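PDB 2C4N: ribonucleotide monophosphatase NagD from Escherichia coli, which removes phosphate from ribonucleoside 5'-monophosphates and probably from a wider range of phosphorylated substrates, as a magnesium-dependent phosphatase of the HAD superfamily. Local coordinates for residues A94-L99 with F104-V109. Residues are numbered along the deposited sequence; the frame is centred on the assembly and turned at random.
Sequences ALIHEL and FTITDV
I96 and I106 meet through methyl groups. The CD1 of I106 reaches the two branch ends of I96, 3.7 Å from I96 CG2 and nearly as close to I96 CD1, and the two side chains cross at about a right angle. In I106, CG1 lies anti to the carbonyl carbon and the chain then runs on extended (chi2 -175°), which carries CD1 out to the helix. I96 starts the same way but folds back at its second torsion (chi2 -66°), bringing its own CD1 round beside CG2, so that both methyls face the one tip.

About a turn on along the helix, L99 meets F104, just ahead of the strand. F104 N donates to L99 O at 3.0 Å, with an angle of 159° at the hydrogen and the donor off the carbonyl plane. The same oxygen lies at the edge of the F104 ring, near its plane, and the CB atoms of L99 and F104 pack at 4.2 Å. The contact sits at the turn from helix into second strand of the beta-alpha-beta unit 86-90, 94-101, 105-116, in the four-stranded parallel sheet of what is probably the HAD cap domain. L99 and F104 both pack on L79 of helix 71-80, while I96 and L99 rest on V89 of strand 86-90, the parallel neighbour of strand 105-116.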
ATOM      1  N   ALA A  94      21.606  23.923  -1.337  1.00 24.59           N
ATOM      2  CA  ALA A  94      21.739  23.725  -2.779  1.00 23.50           C
ATOM      3  C   ALA A  94      20.455  23.871  -3.583  1.00 21.69           C
ATOM      4  O   ALA A  94      20.414  24.623  -4.555  1.00 21.40           O
ATOM      5  CB  ALA A  94      22.363  22.365  -3.046  1.00 21.84           C
ATOM      6  N   LEU A  95      19.413  23.143  -3.189  1.00 17.47           N
ATOM      7  CA  LEU A  95      18.135  23.200  -3.898  1.00 16.78           C
ATOM      8  C   LEU A  95      17.584  24.622  -3.982  1.00 15.69           C
ATOM      9  O   LEU A  95      17.127  25.063  -5.039  1.00 15.00           O
ATOM     10  CB  LEU A  95      17.105  22.303  -3.209  1.00 16.62           C
ATOM     11  CG  LEU A  95      15.687  22.341  -3.802  1.00 17.01           C
ATOM     12  CD1 LEU A  95      15.714  21.826  -5.241  1.00 17.84           C
ATOM     13  CD2 LEU A  95      14.740  21.498  -2.948  1.00 15.20           C
ATOM     14  N   ILE A  96      17.628  25.337  -2.861  1.00 18.39           N
ATOM     15  CA  ILE A  96      17.118  26.702  -2.815  1.00 19.64           C
ATOM     16  C   ILE A  96      17.835  27.602  -3.819  1.00 20.14           C
ATOM     17  O   ILE A  96      17.193  28.324  -4.584  1.00 20.06           O
ATOM     18  CB  ILE A  96      17.274  27.313  -1.399  1.00 25.04           C
ATOM     19  CG1 ILE A  96      16.501  26.477  -0.372  1.00 26.41           C
ATOM     20  CG2 ILE A  96      16.772  28.757  -1.396  1.00 26.62           C
ATOM     21  CD1 ILE A  96      14.994  26.493  -0.558  1.00 26.25           C
ATOM     22  N   HIS A  97      19.161  27.561  -3.812  1.00 17.33           N
ATOM     23  CA  HIS A  97      19.941  28.385  -4.722  1.00 20.00           C
ATOM     24  C   HIS A  97      19.666  28.029  -6.180  1.00 20.61           C
ATOM     25  O   HIS A  97      19.565  28.911  -7.034  1.00 20.24           O
ATOM     26  CB  HIS A  97      21.432  28.238  -4.425  1.00 29.09           C
ATOM     27  CG  HIS A  97      22.278  29.261  -5.112  1.00 30.75           C
ATOM     28  ND1 HIS A  97      22.209  30.604  -4.809  1.00 33.35           N
ATOM     29  CD2 HIS A  97      23.178  29.148  -6.117  1.00 31.23           C
ATOM     30  CE1 HIS A  97      23.030  31.274  -5.599  1.00 33.75           C
ATOM     31  NE2 HIS A  97      23.629  30.413  -6.401  1.00 32.85           N
ATOM     32  N   GLU A  98      19.550  26.733  -6.465  1.00 20.61           N
ATOM     33  CA  GLU A  98      19.268  26.275  -7.819  1.00 20.89           C
ATOM     34  C   GLU A  98      17.930  26.812  -8.308  1.00 20.18           C
ATOM     35  O   GLU A  98      17.807  27.223  -9.457  1.00 18.65           O
ATOM     36  CB  GLU A  98      19.251  24.745  -7.880  1.00 33.96           C
ATOM     37  CG  GLU A  98      20.611  24.081  -7.764  1.00 39.94           C
ATOM     38  CD  GLU A  98      21.508  24.353  -8.959  1.00 44.23           C
ATOM     39  OE1 GLU A  98      21.072  24.119 -10.109  1.00 46.59           O
ATOM     40  OE2 GLU A  98      22.658  24.792  -8.750  1.00 47.79           O
ATOM     41  N   LEU A  99      16.926  26.801  -7.436  1.00 16.72           N
ATOM     42  CA  LEU A  99      15.603  27.300  -7.798  1.00 17.32           C
ATOM     43  C   LEU A  99      15.628  28.802  -8.089  1.00 19.21           C
ATOM     44  O   LEU A  99      14.990  29.269  -9.032  1.00 17.89           O
ATOM     45  CB  LEU A  99      14.596  26.988  -6.681  1.00 19.05           C
ATOM     46  CG  LEU A  99      14.348  25.482  -6.486  1.00 19.27           C
ATOM     47  CD1 LEU A  99      13.410  25.228  -5.325  1.00 19.78           C
ATOM     48  CD2 LEU A  99      13.765  24.920  -7.761  1.00 19.46           C
ATOM     49  N   PHE A 104      12.855  31.254  -9.897  1.00 20.10           N
ATOM     50  CA  PHE A 104      11.751  31.084  -8.963  1.00 19.64           C
ATOM     51  C   PHE A 104      11.658  32.078  -7.825  1.00 18.19           C
ATOM     52  O   PHE A 104      12.650  32.665  -7.393  1.00 18.86           O
ATOM     53  CB  PHE A 104      11.783  29.688  -8.336  1.00 21.86           C
ATOM     54  CG  PHE A 104      11.058  28.651  -9.130  1.00 23.85           C
ATOM     55  CD1 PHE A 104      11.634  28.086 -10.263  1.00 23.07           C
ATOM     56  CD2 PHE A 104       9.771  28.263  -8.762  1.00 25.02           C
ATOM     57  CE1 PHE A 104      10.939  27.138 -11.018  1.00 23.42           C
ATOM     58  CE2 PHE A 104       9.065  27.317  -9.511  1.00 25.32           C
ATOM     59  CZ  PHE A 104       9.647  26.757 -10.643  1.00 23.19           C
ATOM     60  N   THR A 105      10.433  32.241  -7.347  1.00 20.15           N
ATOM     61  CA  THR A 105      10.135  33.070  -6.196  1.00 20.15           C
ATOM     62  C   THR A 105       9.711  32.006  -5.190  1.00 20.45           C
ATOM     63  O   THR A 105       8.883  31.149  -5.504  1.00 20.88           O
ATOM     64  CB  THR A 105       8.952  34.031  -6.460  1.00 19.30           C
ATOM     65  OG1 THR A 105       9.383  35.114  -7.295  1.00 19.48           O
ATOM     66  CG2 THR A 105       8.411  34.591  -5.141  1.00 19.63           C
ATOM     67  N   ILE A 106      10.302  32.028  -4.004  1.00 22.00           N
ATOM     68  CA  ILE A 106       9.955  31.044  -2.993  1.00 23.81           C
ATOM     69  C   ILE A 106       9.007  31.740  -2.034  1.00 24.32           C
ATOM     70  O   ILE A 106       9.366  32.735  -1.409  1.00 25.72           O
ATOM     71  CB  ILE A 106      11.228  30.526  -2.289  1.00 22.75           C
ATOM     72  CG1 ILE A 106      12.111  29.823  -3.327  1.00 23.21           C
ATOM     73  CG2 ILE A 106      10.868  29.573  -1.154  1.00 22.71           C
ATOM     74  CD1 ILE A 106      13.349  29.157  -2.765  1.00 29.28           C
ATOM     75  N   THR A 107       7.788  31.219  -1.932  1.00 23.95           N
ATOM     76  CA  THR A 107       6.764  31.850  -1.110  1.00 24.50           C
ATOM     77  C   THR A 107       5.730  30.881  -0.561  1.00 25.57           C
ATOM     78  O   THR A 107       5.539  29.786  -1.097  1.00 24.48           O
ATOM     79  CB  THR A 107       6.003  32.898  -1.949  1.00 30.25           C
ATOM     80  OG1 THR A 107       4.912  33.440  -1.195  1.00 30.88           O
ATOM     81  CG2 THR A 107       5.450  32.250  -3.218  1.00 29.36           C
ATOM     82  N   ASP A 108       5.063  31.292   0.513  1.00 24.46           N
ATOM     83  CA  ASP A 108       4.012  30.479   1.099  1.00 27.03           C
ATOM     84  C   ASP A 108       2.683  31.182   0.816  1.00 28.62           C
ATOM     85  O   ASP A 108       1.686  30.991   1.517  1.00 29.24           O
ATOM     86  CB  ASP A 108       4.236  30.279   2.604  1.00 28.26           C
ATOM     87  CG  ASP A 108       4.207  31.571   3.382  1.00 29.21           C
ATOM     88  OD1 ASP A 108       4.086  32.650   2.766  1.00 28.16           O
ATOM     89  OD2 ASP A 108       4.313  31.502   4.623  1.00 30.91           O
ATOM     90  N   VAL A 109       2.694  32.005  -0.232  1.00 30.95           N
ATOM     91  CA  VAL A 109       1.511  32.734  -0.682  1.00 32.29           C
ATOM     92  C   VAL A 109       1.206  32.335  -2.125  1.00 31.95           C
ATOM     93  O   VAL A 109       1.974  32.639  -3.037  1.00 32.52           O
ATOM     94  CB  VAL A 109       1.727  34.264  -0.639  1.00 33.99           C
ATOM     95  CG1 VAL A 109       0.475  34.979  -1.128  1.00 34.75           C
ATOM     96  CG2 VAL A 109       2.058  34.705   0.771  1.00 34.86           C
TER